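Local coordinates for archaeal flagellar ATP-binding protein FlaH (Methanocaldococcus jannaschii DSM 2661, PDB 4WIA) that probably binds and hydrolyses ATP as a KaiC-like P-loop accessory protein of the archaellum, the motility apparatus of archaea, at residues A[36-40]-A[185-189]; A[130-134]-A[162-168]. All coordinates share one frame; numbering follows the deposited sequence.

Interaction 1 of 2, residues A[36-40]-A[185-189]; sequences ESTGK and RTELF. With SO4 (sulfate ion), chain E; SO4 (sulfate ion), chain F.
Thr38 and Thr186 hold their hydroxyls in matching rotamers, each OG1 lying between its own backbone N and carbonyl carbon (chi1 68° and 56°). This brings the two hydroxyls together. Thr186 OG1 donates to Thr38 OG1 at 2.7 Å, and Thr38 OG1 is also bonded to the carbonyl of Glu35. Lys40 crosses Thr186 at about a right angle, with CG 3.4 Å from Thr186 OG1. Its chain then bends at chi3 and chi4 and carries NZ back over the loop, where it bonds O1 of sulfate E at 3.1 Å. It also reaches sulfate F, although that modelled distance is too short to trust. Leu188 lies at the margin, with CD2 3.5 Å from Ser37 O.

The loop is the Walker A P-loop, and its amides point at sulfate E. Ser37 N reaches O4 at 2.8 Å. Lys40 N meets O1 at 3.0 Å in a nearly straight bond (167°), and Gly39 N meets O2 at 3.1 Å. The sulfate probably marks where a nucleotide phosphate sits, consistent with the ATP-binding role inferred for Thr38 and Lys40.

Gly39 occupies the N-cap position, just before helix 40-53. Strand 182-191, which carries Thr186, runs parallel to strand 29-33 on one side and pairs antiparallel with strand 194-204 on the other.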
loop_
_atom_site.group_PDB
_atom_site.type_symbol
_atom_site.label_atom_id
_atom_site.label_comp_id
_atom_site.label_asym_id
_atom_site.label_seq_id
_atom_site.Cartn_x
_atom_site.Cartn_y
_atom_site.Cartn_z
ATOM N N GLU A 36 33.488 7.877 -0.136
ATOM C CA GLU A 36 32.804 8.174 -1.377
ATOM C C GLU A 36 32.541 6.902 -2.133
ATOM O O GLU A 36 33.371 6.018 -2.110
ATOM C CB GLU A 36 33.699 9.028 -2.264
ATOM C CG GLU A 36 34.207 10.289 -1.604
ATOM C CD GLU A 36 34.900 11.228 -2.561
ATOM O OE1 GLU A 36 34.906 12.438 -2.291
ATOM O OE2 GLU A 36 35.456 10.752 -3.571
ATOM N N SER A 37 31.416 6.846 -2.847
ATOM C CA SER A 37 31.112 5.765 -3.814
ATOM C C SER A 37 30.829 4.395 -3.188
ATOM O O SER A 37 30.851 3.401 -3.876
ATOM C CB SER A 37 32.252 5.603 -4.822
ATOM O OG SER A 37 32.624 6.852 -5.354
ATOM N N THR A 38 30.597 4.353 -1.885
ATOM C CA THR A 38 30.338 3.112 -1.209
ATOM C C THR A 38 28.832 2.829 -1.082
ATOM O O THR A 38 28.437 1.832 -0.471
ATOM C CB THR A 38 31.079 3.036 0.145
ATOM O OG1 THR A 38 30.548 3.975 1.092
ATOM C CG2 THR A 38 32.563 3.294 -0.049
ATOM N N GLY A 39 27.987 3.686 -1.657
ATOM C CA GLY A 39 26.555 3.399 -1.720
ATOM C C GLY A 39 25.667 4.049 -0.681
ATOM O O GLY A 39 24.508 3.678 -0.538
ATOM N N LYS A 40 26.161 5.052 0.029
ATOM C CA LYS A 40 25.389 5.652 1.126
ATOM C C LYS A 40 24.123 6.310 0.634
ATOM O O LYS A 40 23.048 6.162 1.210
ATOM C CB LYS A 40 26.251 6.706 1.874
ATOM C CG LYS A 40 27.591 6.185 2.400
ATOM C CD LYS A 40 28.315 7.208 3.302
ATOM C CE LYS A 40 28.744 8.465 2.576
ATOM N NZ LYS A 40 29.684 8.164 1.477
ATOM N N ARG A 185 27.967 0.854 8.425
ATOM C CA ARG A 185 29.168 1.207 7.685
ATOM C C ARG A 185 29.175 0.584 6.307
ATOM O O ARG A 185 28.961 -0.621 6.172
ATOM C CB ARG A 185 30.414 0.799 8.476
ATOM C CG ARG A 185 31.718 0.957 7.717
ATOM C CD ARG A 185 32.901 0.886 8.641
ATOM N NE ARG A 185 34.108 0.499 7.931
ATOM C CZ ARG A 185 34.991 1.340 7.370
ATOM N NH1 ARG A 185 34.847 2.668 7.422
ATOM N NH2 ARG A 185 36.052 0.837 6.746
ATOM N N THR A 186 29.451 1.401 5.296
ATOM C CA THR A 186 29.468 0.958 3.907
ATOM C C THR A 186 30.879 0.893 3.339
ATOM O O THR A 186 31.695 1.739 3.664
ATOM C CB THR A 186 28.614 1.858 3.013
ATOM O OG1 THR A 186 29.033 3.207 3.128
ATOM C CG2 THR A 186 27.184 1.779 3.422
ATOM N N GLU A 187 31.144 -0.132 2.514
ATOM C CA GLU A 187 32.379 -0.261 1.731
ATOM C C GLU A 187 32.113 -0.924 0.381
ATOM O O GLU A 187 31.051 -1.496 0.138
ATOM C CB GLU A 187 33.463 -1.081 2.450
ATOM C CG GLU A 187 33.978 -0.442 3.743
ATOM C CD GLU A 187 35.348 -0.901 4.257
ATOM O OE1 GLU A 187 36.378 -0.992 3.568
ATOM O OE2 GLU A 187 35.421 -1.135 5.458
ATOM N N LEU A 188 33.105 -0.832 -0.481
ATOM C CA LEU A 188 33.113 -1.557 -1.709
ATOM C C LEU A 188 34.049 -2.727 -1.537
ATOM O O LEU A 188 35.017 -2.646 -0.801
ATOM C CB LEU A 188 33.642 -0.702 -2.849
ATOM C CG LEU A 188 32.748 0.417 -3.351
ATOM C CD1 LEU A 188 33.493 1.124 -4.489
ATOM C CD2 LEU A 188 31.387 -0.063 -3.826
ATOM N N PHE A 189 33.738 -3.832 -2.198
ATOM C CA PHE A 189 34.648 -4.963 -2.251
ATOM C C PHE A 189 34.340 -5.724 -3.520
ATOM O O PHE A 189 33.258 -5.574 -4.103
ATOM C CB PHE A 189 34.501 -5.854 -1.013
ATOM C CG PHE A 189 33.245 -6.716 -1.026
ATOM C CD1 PHE A 189 31.990 -6.158 -0.869
ATOM C CD2 PHE A 189 33.343 -8.079 -1.205
ATOM C CE1 PHE A 189 30.858 -6.937 -0.868
ATOM C CE2 PHE A 189 32.214 -8.869 -1.224
ATOM C CZ PHE A 189 30.971 -8.302 -1.054
HETATM S S SO4 E . 27.996 7.265 -1.927
HETATM O O1 SO4 E . 28.683 6.449 -0.866
HETATM O O2 SO4 E . 27.708 6.411 -3.073
HETATM O O3 SO4 E . 26.660 7.810 -1.570
HETATM O O4 SO4 E . 29.052 8.236 -2.208
HETATM S S SO4 F . 30.154 11.462 0.239
HETATM O O1 SO4 F . 30.796 10.208 0.662
HETATM O O2 SO4 F . 29.720 11.565 -1.190
HETATM O O3 SO4 F . 31.276 12.416 0.449
HETATM O O4 SO4 F . 28.937 11.834 1.057
#

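Interaction 2 of 2, residues A[130-134]-A[162-168]. With SO4 (sulfate ion), chain F.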
loop_
_atom_site.group_PDB
_atom_site.type_symbol
_atom_site.label_atom_id
_atom_site.label_comp_id
_atom_site.label_asym_id
_atom_site.label_seq_id
_atom_site.Cartn_x
_atom_site.Cartn_y
_atom_site.Cartn_z
ATOM N N SER A 130 28.032 15.046 7.132
ATOM C CA SER A 130 29.467 15.321 7.266
ATOM C C SER A 130 29.906 16.570 6.473
ATOM O O SER A 130 30.691 17.379 6.993
ATOM C CB SER A 130 30.343 14.098 6.935
ATOM O OG SER A 130 30.328 13.760 5.563
ATOM N N ALA A 131 29.381 16.771 5.260
ATOM C CA ALA A 131 29.683 17.998 4.505
ATOM C C ALA A 131 29.138 19.245 5.223
ATOM O O ALA A 131 29.810 20.286 5.273
ATOM C CB ALA A 131 29.134 17.928 3.107
ATOM N N LEU A 132 27.948 19.151 5.813
ATOM C CA LEU A 132 27.349 20.299 6.515
ATOM C C LEU A 132 28.114 20.671 7.776
ATOM O O LEU A 132 28.250 21.855 8.088
ATOM C CB LEU A 132 25.906 19.982 6.876
ATOM C CG LEU A 132 24.951 19.868 5.688
ATOM C CD1 LEU A 132 23.608 19.272 6.079
ATOM C CD2 LEU A 132 24.707 21.210 5.000
ATOM N N ILE A 133 28.601 19.680 8.522
ATOM C CA ILE A 133 29.446 19.968 9.674
ATOM C C ILE A 133 30.780 20.561 9.222
ATOM O O ILE A 133 31.173 21.638 9.672
ATOM C CB ILE A 133 29.697 18.718 10.531
ATOM C CG1 ILE A 133 28.344 18.232 11.073
ATOM C CG2 ILE A 133 30.675 19.038 11.667
ATOM C CD1 ILE A 133 28.307 16.813 11.637
ATOM N N ALA A 134 31.463 19.868 8.318
ATOM C CA ALA A 134 32.819 20.236 7.916
ATOM C C ALA A 134 32.887 21.639 7.349
ATOM O O ALA A 134 33.928 22.260 7.418
ATOM C CB ALA A 134 33.365 19.236 6.910
ATOM N N THR A 162 24.196 10.597 6.294
ATOM C CA THR A 162 25.417 10.002 5.797
ATOM C C THR A 162 26.644 10.799 6.283
ATOM O O THR A 162 26.600 12.011 6.401
ATOM C CB THR A 162 25.413 9.909 4.282
ATOM O OG1 THR A 162 25.459 11.213 3.728
ATOM C CG2 THR A 162 24.120 9.211 3.790
ATOM N N VAL A 163 27.733 10.071 6.478
ATOM C CA VAL A 163 28.961 10.610 6.941
ATOM C C VAL A 163 30.093 10.066 6.080
ATOM O O VAL A 163 30.226 8.841 5.934
ATOM C CB VAL A 163 29.183 10.125 8.374
ATOM C CG1 VAL A 163 30.610 10.437 8.845
ATOM C CG2 VAL A 163 28.156 10.723 9.310
ATOM N N ASN A 164 30.890 10.951 5.491
ATOM C CA ASN A 164 32.122 10.550 4.835
ATOM C C ASN A 164 33.256 10.780 5.809
ATOM O O ASN A 164 33.550 11.912 6.146
ATOM C CB ASN A 164 32.327 11.344 3.552
ATOM C CG ASN A 164 33.649 11.014 2.848
ATOM O OD1 ASN A 164 34.561 10.403 3.411
ATOM N ND2 ASN A 164 33.751 11.428 1.596
ATOM N N PRO A 165 33.906 9.709 6.280
ATOM C CA PRO A 165 34.872 9.920 7.357
ATOM C C PRO A 165 36.091 10.755 6.950
ATOM O O PRO A 165 36.781 11.260 7.827
ATOM C CB PRO A 165 35.287 8.483 7.756
ATOM C CG PRO A 165 34.990 7.647 6.564
ATOM C CD PRO A 165 33.793 8.286 5.917
ATOM N N LYS A 166 36.332 10.910 5.642
ATOM C CA LYS A 166 37.411 11.768 5.148
ATOM C C LYS A 166 37.212 13.275 5.389
ATOM O O LYS A 166 38.128 14.098 5.189
ATOM C CB LYS A 166 37.656 11.542 3.669
ATOM C CG LYS A 166 38.418 10.265 3.385
ATOM C CD LYS A 166 38.357 9.880 1.910
ATOM C CE LYS A 166 39.538 9.036 1.490
ATOM N NZ LYS A 166 40.779 9.857 1.466
ATOM N N GLU A 167 36.013 13.629 5.796
ATOM C CA GLU A 167 35.619 15.009 5.840
ATOM C C GLU A 167 35.718 15.475 7.268
ATOM O O GLU A 167 35.687 16.663 7.486
ATOM C CB GLU A 167 34.179 15.189 5.362
ATOM C CG GLU A 167 33.971 15.314 3.853
ATOM C CD GLU A 167 32.519 15.630 3.447
ATOM O OE1 GLU A 167 32.326 16.319 2.419
ATOM O OE2 GLU A 167 31.567 15.193 4.102
ATOM N N LEU A 168 35.853 14.561 8.233
ATOM C CA LEU A 168 35.849 14.928 9.640
ATOM C C LEU A 168 36.908 14.181 10.419
ATOM O O LEU A 168 37.230 13.036 10.092
ATOM C CB LEU A 168 34.499 14.600 10.258
ATOM C CG LEU A 168 33.282 15.266 9.640
ATOM C CD1 LEU A 168 32.051 14.726 10.337
ATOM C CD2 LEU A 168 33.340 16.771 9.755
HETATM S S SO4 F . 30.154 11.462 0.239
HETATM O O1 SO4 F . 30.796 10.208 0.662
HETATM O O2 SO4 F . 29.720 11.565 -1.190
HETATM O O3 SO4 F . 31.276 12.416 0.449
HETATM O O4 SO4 F . 28.937 11.834 1.057
#
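The carboxylate of Glu167 turns OE2 to Ser130 OG, which lies near the carboxylate plane. Ser130 OG donates to OE2, in a bond modelled so short that its length is doubtful. Ala131 stands to one side of the plane, with its CB 3.6 Å from OE1. Its N is also near OE2 but poorly angled, and bonds to Ser128 OG instead. The other flat group is the amide of Asn164. Lys166 N reaches OD1 from above the carbonyl plane, 39° out of it. Glu36 CG comes up beyond ND2, 3.4 Å from that atom, tilted from the amide plane to the side away from Lys166 N. ND2 donates to O3 of sulfate F at 2.9 Å.

Ser130 OG has a second role across the contact. It accepts from Asn164 N at 2.9 Å in an almost straight bond (174°). With CG of Asn164 anti to its N (chi1 177°), the amide is carried away from the helix and toward the sulfate. The bond from Lys166 N makes an Asx turn, which starts the bend after strand 158-163. In this P-loop NTPase fold, that strand lies between strands 123-127 and 29-33, and its end borders the probable nucleotide site. Thr162 OG1 bonds Asp127 at the end of strand 123-127, a place consistent with a Walker B aspartate. An alanine at Asn164 would leave Lys166 N without its side-chain acceptor and is likely to free the turn to shift, while the sulfate would lose one donor.

Leu168 supplies the apolar part. CD1 lies 3.9 Å from Ser130 CB, and CD2, one turn on, lies 3.8 Å from Ala134 CB. CD2 also meets Ile133 CG2 at 4.0 Å, the two side chains crossing at about a right angle. Leu173 of helix 170-179 packs against Leu168 as well.

From the N terminus, the chain passes strand 29-33 and enters the P-loop at 36-40. Interaction 1 closes when 185-189 meets this loop, with 144 residues between. Interaction 2 is nested inside it: 130-134 follows strand 123-127, and after 27 intervening residues 162-168 runs from the end of strand 158-163 into the following turn. Interaction 1 ties the P-loop to strand 182-191. Interaction 2 ties helix 129-134 to the end of a strand in the same sheet. The two contacts touch where Lys40 CB packs 3.8 Å from Thr162 CG2. They also share sulfate F, bonded by Asn164 and Gln64 and approached by Lys40 NZ at a doubtfully short distance.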